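Aerobactin synthase IucC (Klebsiella pneumoniae, PDB 6CN7) probably catalyses the ATP-dependent attachment of a second N6-acetyl-N6-hydroxylysine to N-citryl-N6-acetyl-N6-hydroxylysine, yielding the siderophore aerobactin. Local coordinates at residues A[274-279]-A[349-354]; A[164-169]-A[221-226]. The protein carries 5 engineered substitutions. One frame throughout, in Å; residues are numbered along the deposited sequence.

Contact 1 (A[274-279]-A[349-354]); sequences IKLPLT and LGVIWR
Lys275 and Ile352 form a hydrogen-bonded antiparallel pair inside the large curled sheet, where strand 272-275 lies between strands 262-265 and 350-355. Lys275 N donates to Ile352 O at 2.8 Å, nearly in line with the carbonyl bond, and Ile352 N returns a bond to Lys275 O at 3.0 Å. Pro277 meets Gly350 where the next such pair would fall; having no N-H to give, it sets its ring carbon CD 3.2 Å from Gly350 O.

Apolar packing fills the sheet face that carries Ile274 and Trp353, a non-hydrogen-bonded pair. With CG1 of Ile274 opposite its backbone N (chi1 -168°), CD1 reaches over the six-membered ring of Trp353 in a CH-pi contact, 4.2 Å from the centroid, and also meets Val351 CG2 at 3.7 Å. Leu276 CD2 comes against the same Val351 methyl, while Leu168 of strand 165-174 packs on Ile274.

On the other face two cations approach. Arg354 NH1 is salt-bridged to Asp444, which probably eases the closeness of the two positive charges. The fully extended Lys275 chain lays CD over one guanidinium face and brings NZ to 3.2 Å from Arg354 NH1.

Contact 2 (A[164-169]-A[221-226]); sequences NTFRLH and PVHPWQ
His169 and Val222 exchange both backbone bonds of an antiparallel hydrogen-bonded pair. His169 N donates to Val222 O at 2.9 Å, in the carbonyl plane; the return bond from Val222 N to His169 O is shorter, 2.6 Å, but more bent (136° at the hydrogen), its donor tilted from the carbonyl plane of His169. His169 O also receives a CA-H contact from Pro221. The imidazole of His169 is engaged outside the pair, with NE2 hydrogen-bonded to Ser246 OG and the ring stacked on Trp227.

Beyond Val222 the chain turns away into helix 224-234. ND1 of His223 accepts from Trp225 N at 3.1 Å, a capping bond lying in the imidazole plane. The His223 ring is turned obliquely to that of Phe166, with planes at 50°, and Phe166 CE2 sits over one imidazole face. A chi1 of 52° swings the Phe166 ring against Pro224, where CD2 meets CG at 3.4 Å; Tyr158 meets both Phe166 and His223 edge-to-face. The backbones of Phe166 and Leu168 bond to Trp254 and Phe250, respectively. Leu168 CD1 and CD2 reach Pro221 and Pro224. The whole is an antiparallel strand pair whose second strand passes, through one N-cap histidine, into a helix.

In the fold
Both contacts are buried and belong to the same curled antiparallel sheet, in the region of the IucA/IucC family; their centres lie about 11 Å apart. Contact 1 joins strand 272-275 to strand 350-355, whereas contact 2 pairs strand 165-174 with strand 217-222 and takes in the start of helix 224-234. Each has one hydrogen-bonded strand pair, but the additions differ: contact 1 has apolar packing, a tryptophan ring included, on one face and a charged pair on the other, while contact 2 is rich in aromatic rings, prolines and a helix cap. They meet directly, Leu276 CD1 packing on Leu168 CD2 at 3.5 Å and Thr279 OG1 probably hydrogen-bonding Gln226 NE2.

Contact 1 (A[274-279]-A[349-354])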
# COMPACT_ATOMS: atom_id res chain seq x y z
N ILE A 274 -20.19 -0.52 12.32
CA ILE A 274 -20.06 -0.34 10.88
C ILE A 274 -19.19 -1.46 10.33
O ILE A 274 -18.21 -1.87 10.97
CB ILE A 274 -19.46 1.04 10.53
CG1 ILE A 274 -19.60 1.30 9.03
CG2 ILE A 274 -17.99 1.12 10.96
CD1 ILE A 274 -19.30 2.72 8.61
N LYS A 275 -19.55 -1.96 9.16
CA LYS A 275 -18.80 -3.01 8.47
C LYS A 275 -18.44 -2.50 7.09
O LYS A 275 -19.31 -2.09 6.32
CB LYS A 275 -19.61 -4.30 8.38
CG LYS A 275 -18.88 -5.43 7.69
CD LYS A 275 -19.70 -6.71 7.66
CE LYS A 275 -18.94 -7.83 6.98
NZ LYS A 275 -19.71 -9.10 6.97
N LEU A 276 -17.14 -2.52 6.78
CA LEU A 276 -16.64 -1.92 5.55
C LEU A 276 -15.87 -2.95 4.74
O LEU A 276 -15.35 -3.93 5.30
CB LEU A 276 -15.73 -0.73 5.87
CG LEU A 276 -16.44 0.42 6.59
CD1 LEU A 276 -15.45 1.39 7.23
CD2 LEU A 276 -17.36 1.16 5.63
N PRO A 277 -15.77 -2.78 3.42
CA PRO A 277 -15.02 -3.74 2.61
C PRO A 277 -13.51 -3.65 2.85
O PRO A 277 -12.95 -2.56 2.98
CB PRO A 277 -15.37 -3.36 1.17
CG PRO A 277 -16.58 -2.50 1.27
CD PRO A 277 -16.48 -1.80 2.58
N LEU A 278 -12.88 -4.82 2.91
CA LEU A 278 -11.42 -4.94 2.93
C LEU A 278 -11.06 -5.96 1.86
O LEU A 278 -11.23 -7.17 2.07
CB LEU A 278 -10.90 -5.35 4.30
CG LEU A 278 -10.97 -4.31 5.43
CD1 LEU A 278 -10.52 -4.92 6.75
CD2 LEU A 278 -10.12 -3.09 5.10
N THR A 279 -10.56 -5.49 0.72
CA THR A 279 -10.25 -6.36 -0.41
C THR A 279 -8.84 -6.90 -0.22
O THR A 279 -7.86 -6.25 -0.58
CB THR A 279 -10.38 -5.59 -1.72
OG1 THR A 279 -11.67 -4.98 -1.79
CG2 THR A 279 -10.20 -6.52 -2.91
N LEU A 349 -16.71 -1.22 -2.87
CA LEU A 349 -17.30 0.04 -2.41
C LEU A 349 -18.68 -0.24 -1.84
O LEU A 349 -19.57 -0.68 -2.57
CB LEU A 349 -17.38 1.06 -3.55
CG LEU A 349 -16.04 1.61 -4.04
CD1 LEU A 349 -16.22 2.38 -5.34
CD2 LEU A 349 -15.42 2.50 -2.98
N GLY A 350 -18.85 0.03 -0.55
CA GLY A 350 -20.12 -0.21 0.10
C GLY A 350 -19.98 -0.03 1.60
O GLY A 350 -18.89 0.20 2.13
N VAL A 351 -21.12 -0.15 2.28
CA VAL A 351 -21.17 0.00 3.73
C VAL A 351 -22.33 -0.83 4.26
O VAL A 351 -23.37 -0.95 3.62
CB VAL A 351 -21.32 1.48 4.14
CG1 VAL A 351 -22.60 2.07 3.58
CG2 VAL A 351 -21.26 1.62 5.66
N ILE A 352 -22.13 -1.40 5.45
CA ILE A 352 -23.17 -2.13 6.16
C ILE A 352 -23.20 -1.62 7.59
O ILE A 352 -22.15 -1.50 8.24
CB ILE A 352 -22.92 -3.65 6.14
CG1 ILE A 352 -22.98 -4.18 4.71
CG2 ILE A 352 -23.94 -4.38 7.03
CD1 ILE A 352 -22.52 -5.62 4.57
N TRP A 353 -24.39 -1.30 8.08
CA TRP A 353 -24.58 -0.86 9.46
C TRP A 353 -25.19 -1.99 10.27
O TRP A 353 -26.19 -2.58 9.86
CB TRP A 353 -25.48 0.38 9.52
CG TRP A 353 -24.86 1.58 8.86
CD1 TRP A 353 -24.99 1.96 7.56
CD2 TRP A 353 -24.01 2.55 9.48
NE1 TRP A 353 -24.28 3.11 7.33
CE2 TRP A 353 -23.66 3.50 8.49
CE3 TRP A 353 -23.50 2.72 10.77
CZ2 TRP A 353 -22.84 4.59 8.75
CZ3 TRP A 353 -22.68 3.81 11.03
CH2 TRP A 353 -22.36 4.72 10.03
N ARG A 354 -24.57 -2.30 11.40
CA ARG A 354 -24.97 -3.42 12.24
C ARG A 354 -25.40 -2.93 13.61
O ARG A 354 -24.94 -1.90 14.10
CB ARG A 354 -23.83 -4.43 12.41
CG ARG A 354 -23.70 -5.42 11.28
CD ARG A 354 -22.74 -6.52 11.68
NE ARG A 354 -22.51 -7.49 10.61
CZ ARG A 354 -21.61 -8.46 10.68
NH1 ARG A 354 -21.47 -9.30 9.66
NH2 ARG A 354 -20.86 -8.60 11.76

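Contact 2 (A[164-169]-A[221-226])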
# COMPACT_ATOMS: atom_id res chain seq x y z
N ASN A 164 -5.75 -0.20 18.38
CA ASN A 164 -5.61 1.18 17.96
C ASN A 164 -6.87 1.64 17.24
O ASN A 164 -7.65 0.84 16.70
CB ASN A 164 -4.40 1.35 17.04
CG ASN A 164 -3.09 1.33 17.81
OD1 ASN A 164 -2.98 1.92 18.89
ND2 ASN A 164 -2.09 0.67 17.25
N THR A 165 -7.08 2.95 17.23
CA THR A 165 -8.26 3.56 16.64
C THR A 165 -7.88 4.37 15.40
O THR A 165 -6.70 4.66 15.17
CB THR A 165 -8.98 4.45 17.65
OG1 THR A 165 -8.12 5.52 18.05
CG2 THR A 165 -9.40 3.65 18.87
N PHE A 166 -8.89 4.72 14.62
CA PHE A 166 -8.64 5.46 13.39
C PHE A 166 -9.95 6.06 12.90
O PHE A 166 -11.04 5.59 13.22
CB PHE A 166 -8.02 4.57 12.31
CG PHE A 166 -8.77 3.29 12.06
CD1 PHE A 166 -8.51 2.16 12.82
CD2 PHE A 166 -9.74 3.22 11.07
CE1 PHE A 166 -9.20 0.98 12.59
CE2 PHE A 166 -10.43 2.04 10.83
CZ PHE A 166 -10.16 0.92 11.59
N ARG A 167 -9.82 7.13 12.11
CA ARG A 167 -10.95 7.74 11.44
C ARG A 167 -11.22 7.03 10.12
O ARG A 167 -10.36 6.35 9.56
CB ARG A 167 -10.69 9.22 11.17
CG ARG A 167 -10.77 10.11 12.40
CD ARG A 167 -10.61 11.57 12.02
NE ARG A 167 -10.69 12.46 13.18
CZ ARG A 167 -10.48 13.77 13.13
NH1 ARG A 167 -10.19 14.36 11.98
NH2 ARG A 167 -10.58 14.50 14.23
N LEU A 168 -12.44 7.21 9.62
CA LEU A 168 -12.82 6.68 8.32
C LEU A 168 -12.61 7.73 7.24
O LEU A 168 -12.68 8.94 7.49
CB LEU A 168 -14.28 6.24 8.32
CG LEU A 168 -14.65 5.17 9.35
CD1 LEU A 168 -16.14 4.88 9.29
CD2 LEU A 168 -13.84 3.90 9.13
N HIS A 169 -12.34 7.25 6.03
CA HIS A 169 -12.28 8.10 4.85
C HIS A 169 -13.68 8.19 4.24
O HIS A 169 -14.47 7.24 4.31
CB HIS A 169 -11.29 7.53 3.84
CG HIS A 169 -10.92 8.49 2.75
ND1 HIS A 169 -9.93 9.44 2.91
CD2 HIS A 169 -11.38 8.64 1.49
CE1 HIS A 169 -9.81 10.14 1.80
NE2 HIS A 169 -10.68 9.67 0.92
N PRO A 221 -18.68 6.09 3.44
CA PRO A 221 -17.47 5.88 4.23
C PRO A 221 -16.62 4.76 3.66
O PRO A 221 -17.11 3.86 2.98
CB PRO A 221 -18.01 5.52 5.62
CG PRO A 221 -19.35 4.93 5.35
CD PRO A 221 -19.89 5.66 4.16
N VAL A 222 -15.32 4.83 3.95
CA VAL A 222 -14.35 3.86 3.44
C VAL A 222 -13.31 3.61 4.51
O VAL A 222 -12.81 4.55 5.14
CB VAL A 222 -13.68 4.36 2.14
CG1 VAL A 222 -12.62 3.37 1.68
CG2 VAL A 222 -14.71 4.59 1.05
N HIS A 223 -12.98 2.34 4.73
CA HIS A 223 -11.89 1.99 5.63
C HIS A 223 -10.60 2.63 5.12
O HIS A 223 -10.30 2.54 3.93
CB HIS A 223 -11.75 0.47 5.71
CG HIS A 223 -10.88 -0.00 6.83
ND1 HIS A 223 -9.51 0.18 6.85
CD2 HIS A 223 -11.18 -0.68 7.97
CE1 HIS A 223 -9.02 -0.35 7.96
NE2 HIS A 223 -10.01 -0.88 8.65
N PRO A 224 -9.82 3.29 5.98
CA PRO A 224 -8.62 3.98 5.47
C PRO A 224 -7.65 3.06 4.74
O PRO A 224 -7.03 3.48 3.76
CB PRO A 224 -8.00 4.59 6.74
CG PRO A 224 -8.61 3.85 7.88
CD PRO A 224 -9.98 3.46 7.44
N TRP A 225 -7.51 1.82 5.19
CA TRP A 225 -6.67 0.87 4.46
C TRP A 225 -7.23 0.61 3.07
O TRP A 225 -6.49 0.58 2.09
CB TRP A 225 -6.54 -0.44 5.24
CG TRP A 225 -5.54 -1.38 4.62
CD1 TRP A 225 -4.22 -1.51 4.95
CD2 TRP A 225 -5.78 -2.31 3.56
NE1 TRP A 225 -3.63 -2.47 4.16
CE2 TRP A 225 -4.57 -2.98 3.30
CE3 TRP A 225 -6.91 -2.65 2.80
CZ2 TRP A 225 -4.44 -3.96 2.32
CZ3 TRP A 225 -6.79 -3.63 1.83
CH2 TRP A 225 -5.56 -4.27 1.60
N GLN A 226 -8.55 0.42 2.98
CA GLN A 226 -9.18 0.21 1.68
C GLN A 226 -8.94 1.40 0.76
O GLN A 226 -8.62 1.23 -0.42
CB GLN A 226 -10.68 -0.03 1.87
CG GLN A 226 -11.43 -0.41 0.60
CD GLN A 226 -11.19 -1.84 0.17
OE1 GLN A 226 -10.33 -2.53 0.72
NE2 GLN A 226 -11.95 -2.30 -0.82